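Local coordinates for nitrate transport protein nrtA (Synechocystis sp., PDB 2G29), which binds nitrate as the substrate-binding protein of the NrtABCD ABC transporter, which takes up nitrate and probably also nitrite, at residues E265-C270 with N326-Y331; Y116-L121 with A258-V263. All coordinates share one frame; numbering follows the deposited sequence.

How the contacts relate
Followed from the N terminus, after strands 36-39, 66-69 and 91-95 the chain adds the edge strand 115-120, then passes through the second sheet, with strands such as 157-160 and 207-211, before returning as strand 240-245 and helix 253-271. Contact 2 closes this long excursion by bringing helix residues 258-263 against residues 116-121. Contact 1 opens farther along the same helix and closes a shorter loop to the segment 326-331, which precedes helix 332-344. The two closures are in series, neither nested nor crossed, and share helix 253-271. Their centres lie about 9 Å apart, and a backbone hydrogen bond between Ser328 and Arg120 joins them, tying together strand, helix and the loop before helix 332-344.

Contact 1: residues E265-C270 with N326-Y331; sequences EAQQWC and NASYPY
Gln267, on helix 253-271, and Ser328, in the loop before helix 332-344, meet through a single polar pair that makes up the whole direct contact. The CA atoms of these two residues are 7.7 Å apart, and both side chains leave the backbone toward the facing segment. Ser328 OG donates to Gln267 OE1 over 2.7 Å; the C=O...donor angle is 116°, and the hydroxyl sits 22° off the carbonyl plane. The glutamine chain is extended beyond CG, which carries the amide across the gap, while the serine hydroxyl, turned anti to its own backbone nitrogen (chi1 179°), completes the reach.

Further hydrogen bonds extend this pair into a network. Gln267 NE2 donates to the carbonyl oxygens of Arg120 and Leu121, so the two ends of the amide engage different parts of the fold. Trp367 NE1 donates a hydrogen bond to Ser328 OG, which acts as acceptor and donor at once.

Backbone bonds shape the loop that presents the serine. Residues 326-329 form a type I beta turn, closed by Tyr329 N to Asn326 O at 3.0 Å. An inverse gamma turn centred on Pro330 follows, and Tyr331 then occupies the N-cap position of the next helix.

Aromatic rings pack within and around the loop. The Tyr329 side chain leaves the backbone pointing away from helix 253-271 and places CD2 3.5 Å above the centre of the Tyr331 ring; it also packs edge-to-face with Trp367.

The buried hydrogen bonds thus run in one direction, from indole to hydroxyl to amide oxygen, and the two carbonyl acceptors of NE2 help fix which way round the Gln267 amide lies.

Contact 2: residues Y116-L121 with A258-V263; sequences YILARL and ALLMAV
Helix 253-271 lies over strand 115-120 with CA atoms of Leu118 and Leu260 7.0 Å apart, a separation that widens to 8.5 Å between those of Leu121 and Val263. The strand is an outer member of a five-stranded mixed sheet of order 2-1-3-5-4, as in type II periplasmic binding proteins, and the contact is helix-on-sheet packing in the domain core.

Leu118 and Ala119, though consecutive, both direct their side chains toward the helix. The helix-like backbone conformation of Leu118 (psi -25°), with both residues hydrogen-bonded to Phe242 of the neighbouring strand, is consistent with a classic beta bulge.

Leu260 fills the region facing this pair. Its CG meets Leu118 CB at 3.8 Å, and its CD2 lies 3.8 Å from the methyl, Ala119 CB. With chi1 at -128° the leucine departs from a staggered rotamer while making these contacts. From helix 364-373, Leu366 touches Leu118 and Trp367 touches Ala119.

One turn along, Leu121 and Val263 cross at about a right angle, Leu121 CD2 touching Val263 CG1 at 3.9 Å; the side chain of Leu121 is about 4 Å from that of Lys240, which binds nitrate. Leu118 O, facing the branched end of Leu260, is buried without a polar partner in the model, with Leu260 CD2 3.7 Å from it.

Contact 1: residues E265-C270 with N326-Y331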
ATOM      1  N   GLU A 265       5.744  -8.998 -15.182  1.00 16.44           N
ATOM      2  CA  GLU A 265       5.594  -8.461 -16.534  1.00 16.91           C
ATOM      3  C   GLU A 265       4.485  -7.414 -16.534  1.00 16.07           C
ATOM      4  O   GLU A 265       4.610  -6.406 -17.194  1.00 15.95           O
ATOM      5  CB  GLU A 265       5.262  -9.564 -17.531  1.00 19.99           C
ATOM      6  CG  GLU A 265       6.446 -10.483 -17.839  1.00 24.41           C
ATOM      7  CD  GLU A 265       6.518 -10.793 -19.319  1.00 27.02           C
ATOM      8  OE1 GLU A 265       5.566 -11.399 -19.841  1.00 29.18           O
ATOM      9  OE2 GLU A 265       7.521 -10.414 -19.959  1.00 32.38           O
ATOM     10  N   ALA A 266       3.420  -7.639 -15.766  1.00 15.77           N
ATOM     11  CA  ALA A 266       2.351  -6.642 -15.730  1.00 15.13           C
ATOM     12  C   ALA A 266       2.871  -5.368 -15.091  1.00 15.13           C
ATOM     13  O   ALA A 266       2.478  -4.251 -15.479  1.00 15.83           O
ATOM     14  CB  ALA A 266       1.142  -7.177 -14.964  1.00 15.17           C
ATOM     15  N   GLN A 267       3.741  -5.496 -14.085  1.00 13.71           N
ATOM     16  CA  GLN A 267       4.325  -4.310 -13.461  1.00 15.02           C
ATOM     17  C   GLN A 267       5.156  -3.492 -14.456  1.00 14.63           C
ATOM     18  O   GLN A 267       5.102  -2.275 -14.467  1.00 16.10           O
ATOM     19  CB  GLN A 267       5.210  -4.692 -12.275  1.00 13.79           C
ATOM     20  CG  GLN A 267       4.425  -5.084 -11.031  1.00 14.06           C
ATOM     21  CD  GLN A 267       5.348  -5.497  -9.905  1.00 14.38           C
ATOM     22  OE1 GLN A 267       6.145  -6.419 -10.061  1.00 14.65           O
ATOM     23  NE2 GLN A 267       5.243  -4.813  -8.757  1.00 12.31           N
ATOM     24  N   GLN A 268       5.948  -4.187 -15.275  1.00 15.87           N
ATOM     25  CA  GLN A 268       6.768  -3.514 -16.276  1.00 16.25           C
ATOM     26  C   GLN A 268       5.872  -2.795 -17.280  1.00 15.06           C
ATOM     27  O   GLN A 268       6.171  -1.672 -17.710  1.00 18.13           O
ATOM     28  CB  GLN A 268       7.644  -4.554 -16.965  1.00 16.54           C
ATOM     29  CG  GLN A 268       8.772  -5.037 -16.063  1.00 19.53           C
ATOM     30  CD  GLN A 268       9.557  -6.155 -16.685  1.00 23.55           C
ATOM     31  OE1 GLN A 268       9.199  -7.323 -16.573  1.00 26.84           O
ATOM     32  NE2 GLN A 268      10.635  -5.802 -17.355  1.00 24.17           N
ATOM     33  N   TRP A 269       4.778  -3.443 -17.639  1.00 15.04           N
ATOM     34  CA  TRP A 269       3.824  -2.855 -18.587  1.00 15.27           C
ATOM     35  C   TRP A 269       3.179  -1.599 -17.986  1.00 15.67           C
ATOM     36  O   TRP A 269       3.121  -0.543 -18.616  1.00 16.73           O
ATOM     37  CB  TRP A 269       2.733  -3.850 -18.917  1.00 15.21           C
ATOM     38  CG  TRP A 269       1.850  -3.391 -20.066  1.00 18.32           C
ATOM     39  CD1 TRP A 269       2.083  -3.580 -21.400  1.00 18.23           C
ATOM     40  CD2 TRP A 269       0.640  -2.637 -19.972  1.00 16.83           C
ATOM     41  NE1 TRP A 269       1.092  -2.992 -22.144  1.00 19.93           N
ATOM     42  CE2 TRP A 269       0.188  -2.409 -21.295  1.00 17.82           C
ATOM     43  CE3 TRP A 269      -0.114  -2.128 -18.898  1.00 17.28           C
ATOM     44  CZ2 TRP A 269      -0.977  -1.696 -21.574  1.00 19.61           C
ATOM     45  CZ3 TRP A 269      -1.273  -1.418 -19.178  1.00 16.71           C
ATOM     46  CH2 TRP A 269      -1.699  -1.210 -20.508  1.00 17.84           C
ATOM     47  N   CYS A 270       2.659  -1.726 -16.762  1.00 16.01           N
ATOM     48  CA  CYS A 270       2.028  -0.590 -16.101  1.00 15.77           C
ATOM     49  C   CYS A 270       2.961   0.590 -15.839  1.00 15.62           C
ATOM     50  O   CYS A 270       2.530   1.734 -15.769  1.00 17.93           O
ATOM     51  CB  CYS A 270       1.445  -1.018 -14.754  1.00 16.33           C
ATOM     52  SG  CYS A 270       0.038  -2.081 -14.801  1.00 16.54           S
ATOM     53  N   ASN A 326      13.761  -0.151  -8.629  1.00 17.45           N
ATOM     54  CA  ASN A 326      13.610  -1.411  -7.878  1.00 15.97           C
ATOM     55  C   ASN A 326      12.296  -1.521  -7.120  1.00 14.38           C
ATOM     56  O   ASN A 326      12.184  -2.295  -6.161  1.00 14.95           O
ATOM     57  CB  ASN A 326      14.769  -1.565  -6.889  1.00 17.40           C
ATOM     58  CG  ASN A 326      16.131  -1.457  -7.566  1.00 18.35           C
ATOM     59  OD1 ASN A 326      16.938  -0.605  -7.213  1.00 24.09           O
ATOM     60  ND2 ASN A 326      16.381  -2.322  -8.529  1.00 19.24           N
ATOM     61  N   ALA A 327      11.283  -0.797  -7.560  1.00 14.52           N
ATOM     62  CA  ALA A 327       9.975  -0.788  -6.880  1.00 13.46           C
ATOM     63  C   ALA A 327       9.346  -2.135  -6.522  1.00 13.68           C
ATOM     64  O   ALA A 327       8.717  -2.281  -5.472  1.00 14.66           O
ATOM     65  CB  ALA A 327       8.975   0.001  -7.720  1.00 15.15           C
ATOM     66  N   SER A 328       9.479  -3.103  -7.417  1.00 12.85           N
ATOM     67  CA  SER A 328       8.903  -4.410  -7.222  1.00 13.04           C
ATOM     68  C   SER A 328       9.679  -5.290  -6.244  1.00 12.46           C
ATOM     69  O   SER A 328       9.118  -6.159  -5.590  1.00 11.80           O
ATOM     70  CB  SER A 328       8.804  -5.086  -8.587  1.00 12.31           C
ATOM     71  OG  SER A 328       8.275  -6.373  -8.478  1.00 12.95           O
ATOM     72  N   TYR A 329      10.981  -5.068  -6.115  1.00 13.05           N
ATOM     73  CA  TYR A 329      11.771  -5.917  -5.211  1.00 12.20           C
ATOM     74  C   TYR A 329      11.326  -5.675  -3.771  1.00 12.48           C
ATOM     75  O   TYR A 329      11.379  -4.557  -3.287  1.00 11.99           O
ATOM     76  CB  TYR A 329      13.259  -5.622  -5.379  1.00 12.42           C
ATOM     77  CG  TYR A 329      14.106  -6.488  -4.477  1.00 12.84           C
ATOM     78  CD1 TYR A 329      14.301  -7.836  -4.752  1.00 12.94           C
ATOM     79  CD2 TYR A 329      14.682  -5.965  -3.324  1.00 11.36           C
ATOM     80  CE1 TYR A 329      15.048  -8.646  -3.898  1.00 12.13           C
ATOM     81  CE2 TYR A 329      15.434  -6.751  -2.461  1.00 12.88           C
ATOM     82  CZ  TYR A 329      15.615  -8.092  -2.747  1.00 11.78           C
ATOM     83  OH  TYR A 329      16.384  -8.839  -1.888  1.00 13.37           O
ATOM     84  N   PRO A 330      10.880  -6.729  -3.071  1.00 10.35           N
ATOM     85  CA  PRO A 330      10.406  -6.581  -1.684  1.00 11.93           C
ATOM     86  C   PRO A 330      11.529  -6.563  -0.670  1.00 10.86           C
ATOM     87  O   PRO A 330      11.923  -7.574  -0.124  1.00 12.05           O
ATOM     88  CB  PRO A 330       9.468  -7.768  -1.516  1.00 10.99           C
ATOM     89  CG  PRO A 330      10.163  -8.862  -2.324  1.00 12.23           C
ATOM     90  CD  PRO A 330      10.730  -8.115  -3.551  1.00 12.19           C
ATOM     91  N   TYR A 331      12.075  -5.376  -0.460  1.00 10.56           N
ATOM     92  CA  TYR A 331      13.170  -5.234   0.491  1.00 11.15           C
ATOM     93  C   TYR A 331      12.749  -5.660   1.900  1.00 10.72           C
ATOM     94  O   TYR A 331      11.721  -5.205   2.445  1.00 10.80           O
ATOM     95  CB  TYR A 331      13.653  -3.774   0.553  1.00 11.62           C
ATOM     96  CG  TYR A 331      14.429  -3.289  -0.656  1.00 12.61           C
ATOM     97  CD1 TYR A 331      13.801  -2.561  -1.649  1.00 12.37           C
ATOM     98  CD2 TYR A 331      15.800  -3.562  -0.788  1.00 13.46           C
ATOM     99  CE1 TYR A 331      14.503  -2.091  -2.756  1.00 12.34           C
ATOM    100  CE2 TYR A 331      16.500  -3.099  -1.896  1.00 13.34           C
ATOM    101  CZ  TYR A 331      15.852  -2.366  -2.863  1.00 15.31           C
ATOM    102  OH  TYR A 331      16.557  -1.848  -3.948  1.00 15.72           O
TER

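Contact 2: residues Y116-L121 with A258-V263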
ATOM      1  N   TYR A 116       3.139 -15.247   2.787  1.00 11.11           N
ATOM      2  CA  TYR A 116       4.420 -14.814   2.234  1.00 11.14           C
ATOM      3  C   TYR A 116       4.203 -13.534   1.429  1.00 11.16           C
ATOM      4  O   TYR A 116       3.117 -13.289   0.925  1.00 10.99           O
ATOM      5  CB  TYR A 116       4.973 -15.813   1.221  1.00 11.79           C
ATOM      6  CG  TYR A 116       5.388 -17.144   1.726  1.00 12.96           C
ATOM      7  CD1 TYR A 116       6.182 -17.266   2.859  1.00 12.53           C
ATOM      8  CD2 TYR A 116       5.009 -18.294   1.047  1.00 14.37           C
ATOM      9  CE1 TYR A 116       6.581 -18.530   3.321  1.00 13.31           C
ATOM     10  CE2 TYR A 116       5.419 -19.540   1.477  1.00 14.77           C
ATOM     11  CZ  TYR A 116       6.195 -19.648   2.620  1.00 14.18           C
ATOM     12  OH  TYR A 116       6.589 -20.877   3.115  1.00 15.23           O
ATOM     13  N   ILE A 117       5.257 -12.728   1.328  1.00 10.13           N
ATOM     14  CA  ILE A 117       5.225 -11.576   0.436  1.00 10.39           C
ATOM     15  C   ILE A 117       6.156 -11.992  -0.716  1.00 10.25           C
ATOM     16  O   ILE A 117       7.348 -12.289  -0.530  1.00 10.70           O
ATOM     17  CB  ILE A 117       5.714 -10.295   1.118  1.00 10.60           C
ATOM     18  CG1 ILE A 117       4.639  -9.799   2.073  1.00 10.91           C
ATOM     19  CG2 ILE A 117       6.076  -9.239   0.049  1.00 12.24           C
ATOM     20  CD1 ILE A 117       5.119  -8.550   2.872  1.00 10.48           C
ATOM     21  N   LEU A 118       5.573 -12.022  -1.911  1.00 11.21           N
ATOM     22  CA  LEU A 118       6.314 -12.431  -3.125  1.00 12.70           C
ATOM     23  C   LEU A 118       6.906 -11.259  -3.884  1.00 12.08           C
ATOM     24  O   LEU A 118       7.897 -11.425  -4.596  1.00 11.44           O
ATOM     25  CB  LEU A 118       5.403 -13.203  -4.072  1.00 12.93           C
ATOM     26  CG  LEU A 118       4.736 -14.429  -3.434  1.00 15.78           C
ATOM     27  CD1 LEU A 118       3.851 -15.101  -4.507  1.00 16.78           C
ATOM     28  CD2 LEU A 118       5.756 -15.386  -2.871  1.00 17.86           C
ATOM     29  N   ALA A 119       6.312 -10.080  -3.732  1.00 12.21           N
ATOM     30  CA  ALA A 119       6.794  -8.888  -4.404  1.00 12.30           C
ATOM     31  C   ALA A 119       6.190  -7.666  -3.743  1.00  9.96           C
ATOM     32  O   ALA A 119       5.182  -7.764  -3.010  1.00 11.82           O
ATOM     33  CB  ALA A 119       6.364  -8.920  -5.869  1.00 11.83           C
ATOM     34  N   ARG A 120       6.771  -6.516  -4.026  1.00 10.57           N
ATOM     35  CA  ARG A 120       6.177  -5.248  -3.578  1.00 10.61           C
ATOM     36  C   ARG A 120       5.422  -4.835  -4.852  1.00 12.77           C
ATOM     37  O   ARG A 120       6.017  -4.800  -5.939  1.00 13.52           O
ATOM     38  CB  ARG A 120       7.244  -4.183  -3.243  1.00  9.38           C
ATOM     39  CG  ARG A 120       6.705  -2.956  -2.500  1.00 10.39           C
ATOM     40  CD  ARG A 120       6.405  -3.329  -1.043  1.00 10.53           C
ATOM     41  NE  ARG A 120       7.661  -3.693  -0.387  1.00 10.43           N
ATOM     42  CZ  ARG A 120       7.798  -4.536   0.648  1.00  9.70           C
ATOM     43  NH1 ARG A 120       6.738  -5.128   1.219  1.00 11.50           N
ATOM     44  NH2 ARG A 120       9.021  -4.881   1.066  1.00  8.17           N
ATOM     45  N   LEU A 121       4.124  -4.568  -4.754  1.00 11.28           N
ATOM     46  CA  LEU A 121       3.378  -4.143  -5.939  1.00 11.60           C
ATOM     47  C   LEU A 121       3.734  -2.719  -6.382  1.00 12.47           C
ATOM     48  O   LEU A 121       3.784  -2.432  -7.588  1.00 11.66           O
ATOM     49  CB  LEU A 121       1.864  -4.264  -5.688  1.00 11.87           C
ATOM     50  CG  LEU A 121       1.316  -5.680  -5.856  1.00 11.96           C
ATOM     51  CD1 LEU A 121      -0.141  -5.724  -5.475  1.00 13.52           C
ATOM     52  CD2 LEU A 121       1.466  -6.130  -7.323  1.00 15.25           C
ATOM     53  N   ALA A 258       4.840 -18.975 -11.540  1.00 15.58           N
ATOM     54  CA  ALA A 258       4.143 -18.524 -12.728  1.00 14.75           C
ATOM     55  C   ALA A 258       3.346 -17.241 -12.455  1.00 14.96           C
ATOM     56  O   ALA A 258       3.391 -16.294 -13.252  1.00 16.14           O
ATOM     57  CB  ALA A 258       3.239 -19.644 -13.257  1.00 15.93           C
ATOM     58  N   LEU A 259       2.642 -17.188 -11.321  1.00 13.73           N
ATOM     59  CA  LEU A 259       1.887 -15.974 -10.966  1.00 14.55           C
ATOM     60  C   LEU A 259       2.845 -14.792 -10.787  1.00 13.73           C
ATOM     61  O   LEU A 259       2.546 -13.673 -11.228  1.00 14.13           O
ATOM     62  CB  LEU A 259       1.115 -16.150  -9.653  1.00 15.14           C
ATOM     63  CG  LEU A 259      -0.116 -17.029  -9.620  1.00 14.24           C
ATOM     64  CD1 LEU A 259      -0.644 -16.987  -8.181  1.00 15.38           C
ATOM     65  CD2 LEU A 259      -1.175 -16.515 -10.610  1.00 15.11           C
ATOM     66  N   LEU A 260       3.977 -15.021 -10.103  1.00 13.58           N
ATOM     67  CA  LEU A 260       4.942 -13.969  -9.851  1.00 13.43           C
ATOM     68  C   LEU A 260       5.499 -13.407 -11.140  1.00 13.73           C
ATOM     69  O   LEU A 260       5.606 -12.220 -11.287  1.00 13.99           O
ATOM     70  CB  LEU A 260       6.078 -14.475  -8.955  1.00 15.69           C
ATOM     71  CG  LEU A 260       6.452 -13.708  -7.690  1.00 21.69           C
ATOM     72  CD1 LEU A 260       7.829 -14.181  -7.250  1.00 16.46           C
ATOM     73  CD2 LEU A 260       6.384 -12.178  -7.856  1.00 14.53           C
ATOM     74  N   MET A 261       5.859 -14.282 -12.082  1.00 13.62           N
ATOM     75  CA  MET A 261       6.393 -13.784 -13.346  1.00 14.73           C
ATOM     76  C   MET A 261       5.311 -12.994 -14.092  1.00 14.13           C
ATOM     77  O   MET A 261       5.621 -11.963 -14.687  1.00 14.72           O
ATOM     78  CB  MET A 261       6.898 -14.944 -14.208  1.00 15.51           C
ATOM     79  CG  MET A 261       8.117 -15.631 -13.571  1.00 15.12           C
ATOM     80  SD  MET A 261       8.908 -16.894 -14.651  1.00 17.84           S
ATOM     81  CE  MET A 261       7.711 -18.001 -14.662  1.00 17.48           C
ATOM     82  N   ALA A 262       4.067 -13.455 -14.056  1.00 15.02           N
ATOM     83  CA  ALA A 262       2.986 -12.725 -14.716  1.00 15.06           C
ATOM     84  C   ALA A 262       2.823 -11.349 -14.082  1.00 14.18           C
ATOM     85  O   ALA A 262       2.667 -10.349 -14.790  1.00 15.65           O
ATOM     86  CB  ALA A 262       1.694 -13.491 -14.613  1.00 14.87           C
ATOM     87  N   VAL A 263       2.887 -11.291 -12.749  1.00 15.37           N
ATOM     88  CA  VAL A 263       2.757  -9.994 -12.071  1.00 14.66           C
ATOM     89  C   VAL A 263       3.938  -9.054 -12.397  1.00 14.06           C
ATOM     90  O   VAL A 263       3.763  -7.858 -12.581  1.00 13.93           O
ATOM     91  CB  VAL A 263       2.627 -10.203 -10.535  1.00 14.97           C
ATOM     92  CG1 VAL A 263       2.781  -8.869  -9.776  1.00 15.16           C
ATOM     93  CG2 VAL A 263       1.230 -10.788 -10.218  1.00 14.85           C
TER